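Local coordinates for lytic polysaccharide monooxygenase ([Kitasatospora] papulosa, PDB 6NDQ), which probably cleaves crystalline cellulose oxidatively at a copper centre, as expected of a bacterial cellulose-degrading lytic polysaccharide monooxygenase, at residues Y112-V117 with L134-E139. Sequence-based numbering, arbitrary orientation.
Sequences YFQVYV and LQLVAE
Val115 O accepts hydrogen bonds from both Val137 N (2.8 Å) and Ala138 N (3.1 Å), a classic beta bulge in the antiparallel pairing of strand 134-139 with strand 110-118, at the edge of one sheet of the beta-sandwich expected of this family. The Val137 donor lies in the carbonyl plane and the Ala138 donor is tilted from it; a single oxygen thus takes the N-H of two successive residues, where regular pairing would offer one. The tightly packed side is apolar: Val115 CB meets Ala138 CB (3.9 Å), while Val137 spreads its two methyls, CG2 to Val115 CG1 (4.0 Å) and CG1 to Val117 CG1 (3.7 Å). This layer continues onto Ile151 and Val153 of strand 148-154. On the other face, more open to solvent, Leu136 reaches over the Tyr116 ring, its CD1 4.0 Å from the centroid and 15° off the normal, a CH-pi contact. With Tyr116 CG beside its own backbone N (chi1 -61°), the ring lies against Leu136 and its hydroxyl donates to Gln114 OE1 from above the amide plane. Replacing Tyr116 by alanine is likely to leave Leu136 CD1 without a face to rest on and Gln114 OE1 without its hydroxyl donor. The extended Gln114 and Glu139 run alongside each other, joined by a weak but straight (178°) bond, Gln114 NE2 to Glu139 OE2, 3.3 Å.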
ATOM      1  N   TYR A 112       8.877  -9.042 -10.632  1.00 21.12           N
ATOM      2  CA  TYR A 112       9.636  -8.767  -9.424  1.00 22.28           C
ATOM      3  C   TYR A 112       8.738  -7.970  -8.494  1.00 21.79           C
ATOM      4  O   TYR A 112       7.711  -7.423  -8.907  1.00 20.19           O
ATOM      5  CB  TYR A 112      10.921  -7.983  -9.718  1.00 26.66           C
ATOM      6  CG  TYR A 112      10.664  -6.665 -10.403  1.00 30.18           C
ATOM      7  CD1 TYR A 112      10.361  -5.517  -9.667  1.00 25.42           C
ATOM      8  CD2 TYR A 112      10.712  -6.560 -11.786  1.00 26.97           C
ATOM      9  CE1 TYR A 112      10.118  -4.316 -10.284  1.00 26.23           C
ATOM     10  CE2 TYR A 112      10.472  -5.351 -12.414  1.00 31.47           C
ATOM     11  CZ  TYR A 112      10.173  -4.235 -11.655  1.00 31.60           C
ATOM     12  OH  TYR A 112       9.939  -3.028 -12.265  1.00 32.89           O
ATOM     13  N   PHE A 113       9.157  -7.910  -7.232  1.00 21.86           N
ATOM     14  CA  PHE A 113       8.600  -7.021  -6.227  1.00 20.67           C
ATOM     15  C   PHE A 113       9.701  -6.162  -5.621  1.00 19.75           C
ATOM     16  O   PHE A 113      10.797  -6.656  -5.323  1.00 19.33           O
ATOM     17  CB  PHE A 113       7.961  -7.799  -5.091  1.00 18.59           C
ATOM     18  CG  PHE A 113       6.764  -8.610  -5.482  1.00 17.32           C
ATOM     19  CD1 PHE A 113       5.499  -8.047  -5.484  1.00 18.19           C
ATOM     20  CD2 PHE A 113       6.895  -9.948  -5.783  1.00 18.95           C
ATOM     21  CE1 PHE A 113       4.380  -8.799  -5.808  1.00 16.81           C
ATOM     22  CE2 PHE A 113       5.787 -10.715  -6.110  1.00 19.17           C
ATOM     23  CZ  PHE A 113       4.522 -10.142  -6.128  1.00 16.84           C
ATOM     24  N   GLN A 114       9.383  -4.896  -5.366  1.00 19.32           N
ATOM     25  CA  GLN A 114      10.195  -4.038  -4.513  1.00 16.91           C
ATOM     26  C   GLN A 114       9.393  -3.690  -3.271  1.00 18.45           C
ATOM     27  O   GLN A 114       8.216  -3.336  -3.372  1.00 19.45           O
ATOM     28  CB  GLN A 114      10.609  -2.775  -5.254  1.00 18.77           C
ATOM     29  CG  GLN A 114      11.518  -3.098  -6.435  1.00 23.96           C
ATOM     30  CD  GLN A 114      11.845  -1.883  -7.275  1.00 25.20           C
ATOM     31  OE1 GLN A 114      11.099  -0.907  -7.294  1.00 25.71           O
ATOM     32  NE2 GLN A 114      12.969  -1.932  -7.970  1.00 29.56           N
ATOM     33  N   VAL A 115      10.008  -3.829  -2.101  1.00 17.64           N
ATOM     34  CA  VAL A 115       9.400  -3.370  -0.857  1.00 16.87           C
ATOM     35  C   VAL A 115      10.286  -2.275  -0.291  1.00 17.22           C
ATOM     36  O   VAL A 115      11.487  -2.490  -0.072  1.00 16.42           O
ATOM     37  CB  VAL A 115       9.210  -4.503   0.157  1.00 15.73           C
ATOM     38  CG1 VAL A 115       8.571  -3.944   1.444  1.00 16.43           C
ATOM     39  CG2 VAL A 115       8.343  -5.593  -0.446  1.00 16.45           C
ATOM     40  N   TYR A 116       9.699  -1.101  -0.071  1.00 17.42           N
ATOM     41  CA  TYR A 116      10.338   0.032   0.584  1.00 17.67           C
ATOM     42  C   TYR A 116       9.675   0.246   1.936  1.00 17.00           C
ATOM     43  O   TYR A 116       8.513  -0.122   2.130  1.00 18.75           O
ATOM     44  CB  TYR A 116      10.192   1.318  -0.236  1.00 15.21           C
ATOM     45  CG  TYR A 116      10.804   1.307  -1.613  1.00 17.30           C
ATOM     46  CD1 TYR A 116      10.114   0.778  -2.690  1.00 17.42           C
ATOM     47  CD2 TYR A 116      12.054   1.858  -1.824  1.00 17.60           C
ATOM     48  CE1 TYR A 116      10.672   0.775  -3.974  1.00 18.00           C
ATOM     49  CE2 TYR A 116      12.618   1.878  -3.094  1.00 19.05           C
ATOM     50  CZ  TYR A 116      11.922   1.325  -4.156  1.00 19.41           C
ATOM     51  OH  TYR A 116      12.494   1.342  -5.412  1.00 29.05           O
ATOM     52  N   VAL A 117      10.404   0.869   2.866  1.00 14.50           N
ATOM     53  CA  VAL A 117       9.785   1.337   4.102  1.00 16.25           C
ATOM     54  C   VAL A 117      10.232   2.768   4.379  1.00 18.25           C
ATOM     55  O   VAL A 117      11.352   3.154   4.032  1.00 18.98           O
ATOM     56  CB  VAL A 117      10.126   0.416   5.281  1.00 16.77           C
ATOM     57  CG1 VAL A 117      11.586   0.585   5.702  1.00 22.51           C
ATOM     58  CG2 VAL A 117       9.194   0.721   6.456  1.00 18.06           C
ATOM     59  N   LEU A 134      11.746   7.057   1.627  1.00 18.31           N
ATOM     60  CA  LEU A 134      11.733   5.603   1.533  1.00 16.84           C
ATOM     61  C   LEU A 134      13.144   5.029   1.472  1.00 18.41           C
ATOM     62  O   LEU A 134      14.081   5.673   0.989  1.00 19.77           O
ATOM     63  CB  LEU A 134      10.957   5.154   0.296  1.00 18.37           C
ATOM     64  CG  LEU A 134       9.475   5.508   0.255  1.00 17.87           C
ATOM     65  CD1 LEU A 134       8.881   5.064  -1.058  1.00 16.08           C
ATOM     66  CD2 LEU A 134       8.760   4.822   1.387  1.00 14.51           C
ATOM     67  N   GLN A 135      13.264   3.796   1.966  1.00 16.67           N
ATOM     68  CA  GLN A 135      14.466   2.973   1.925  1.00 16.80           C
ATOM     69  C   GLN A 135      14.050   1.608   1.404  1.00 18.11           C
ATOM     70  O   GLN A 135      13.094   1.020   1.914  1.00 17.53           O
ATOM     71  CB  GLN A 135      15.101   2.819   3.317  1.00 21.52           C
ATOM     72  CG  GLN A 135      15.641   4.119   3.899  1.00 27.96           C
ATOM     73  CD  GLN A 135      16.199   3.962   5.315  1.00 33.47           C
ATOM     74  OE1 GLN A 135      15.506   3.502   6.234  1.00 29.05           O
ATOM     75  NE2 GLN A 135      17.457   4.362   5.495  1.00 33.30           N
ATOM     76  N   LEU A 136      14.749   1.111   0.385  1.00 20.43           N
ATOM     77  CA  LEU A 136      14.431  -0.206  -0.164  1.00 20.26           C
ATOM     78  C   LEU A 136      14.875  -1.287   0.809  1.00 19.40           C
ATOM     79  O   LEU A 136      16.047  -1.326   1.195  1.00 22.21           O
ATOM     80  CB  LEU A 136      15.114  -0.393  -1.519  1.00 19.02           C
ATOM     81  CG  LEU A 136      15.012  -1.742  -2.259  1.00 17.02           C
ATOM     82  CD1 LEU A 136      13.696  -1.917  -2.953  1.00 19.49           C
ATOM     83  CD2 LEU A 136      16.168  -1.950  -3.268  1.00 24.37           C
ATOM     84  N   VAL A 137      13.949  -2.154   1.228  1.00 19.34           N
ATOM     85  CA  VAL A 137      14.295  -3.191   2.190  1.00 19.16           C
ATOM     86  C   VAL A 137      14.144  -4.608   1.645  1.00 20.54           C
ATOM     87  O   VAL A 137      14.792  -5.524   2.176  1.00 21.14           O
ATOM     88  CB  VAL A 137      13.511  -3.040   3.517  1.00 17.14           C
ATOM     89  CG1 VAL A 137      13.996  -1.811   4.311  1.00 23.02           C
ATOM     90  CG2 VAL A 137      12.016  -3.010   3.285  1.00 20.56           C
ATOM     91  N   ALA A 138      13.351  -4.844   0.599  1.00 17.05           N
ATOM     92  CA  ALA A 138      13.311  -6.160  -0.027  1.00 18.95           C
ATOM     93  C   ALA A 138      13.205  -5.972  -1.534  1.00 17.36           C
ATOM     94  O   ALA A 138      12.580  -5.017  -2.000  1.00 16.45           O
ATOM     95  CB  ALA A 138      12.137  -7.005   0.498  1.00 19.79           C
ATOM     96  N   GLU A 139      13.854  -6.861  -2.291  1.00 18.38           N
ATOM     97  CA  GLU A 139      13.664  -6.875  -3.738  1.00 18.12           C
ATOM     98  C   GLU A 139      13.805  -8.310  -4.217  1.00 21.63           C
ATOM     99  O   GLU A 139      14.763  -8.996  -3.853  1.00 20.06           O
ATOM    100  CB  GLU A 139      14.667  -5.983  -4.470  1.00 21.95           C
ATOM    101  CG  GLU A 139      14.292  -5.855  -5.925  1.00 21.19           C
ATOM    102  CD  GLU A 139      15.095  -4.807  -6.669  1.00 28.76           C
ATOM    103  OE1 GLU A 139      15.956  -4.148  -6.047  1.00 28.53           O
ATOM    104  OE2 GLU A 139      14.879  -4.671  -7.898  1.00 30.92           O
TER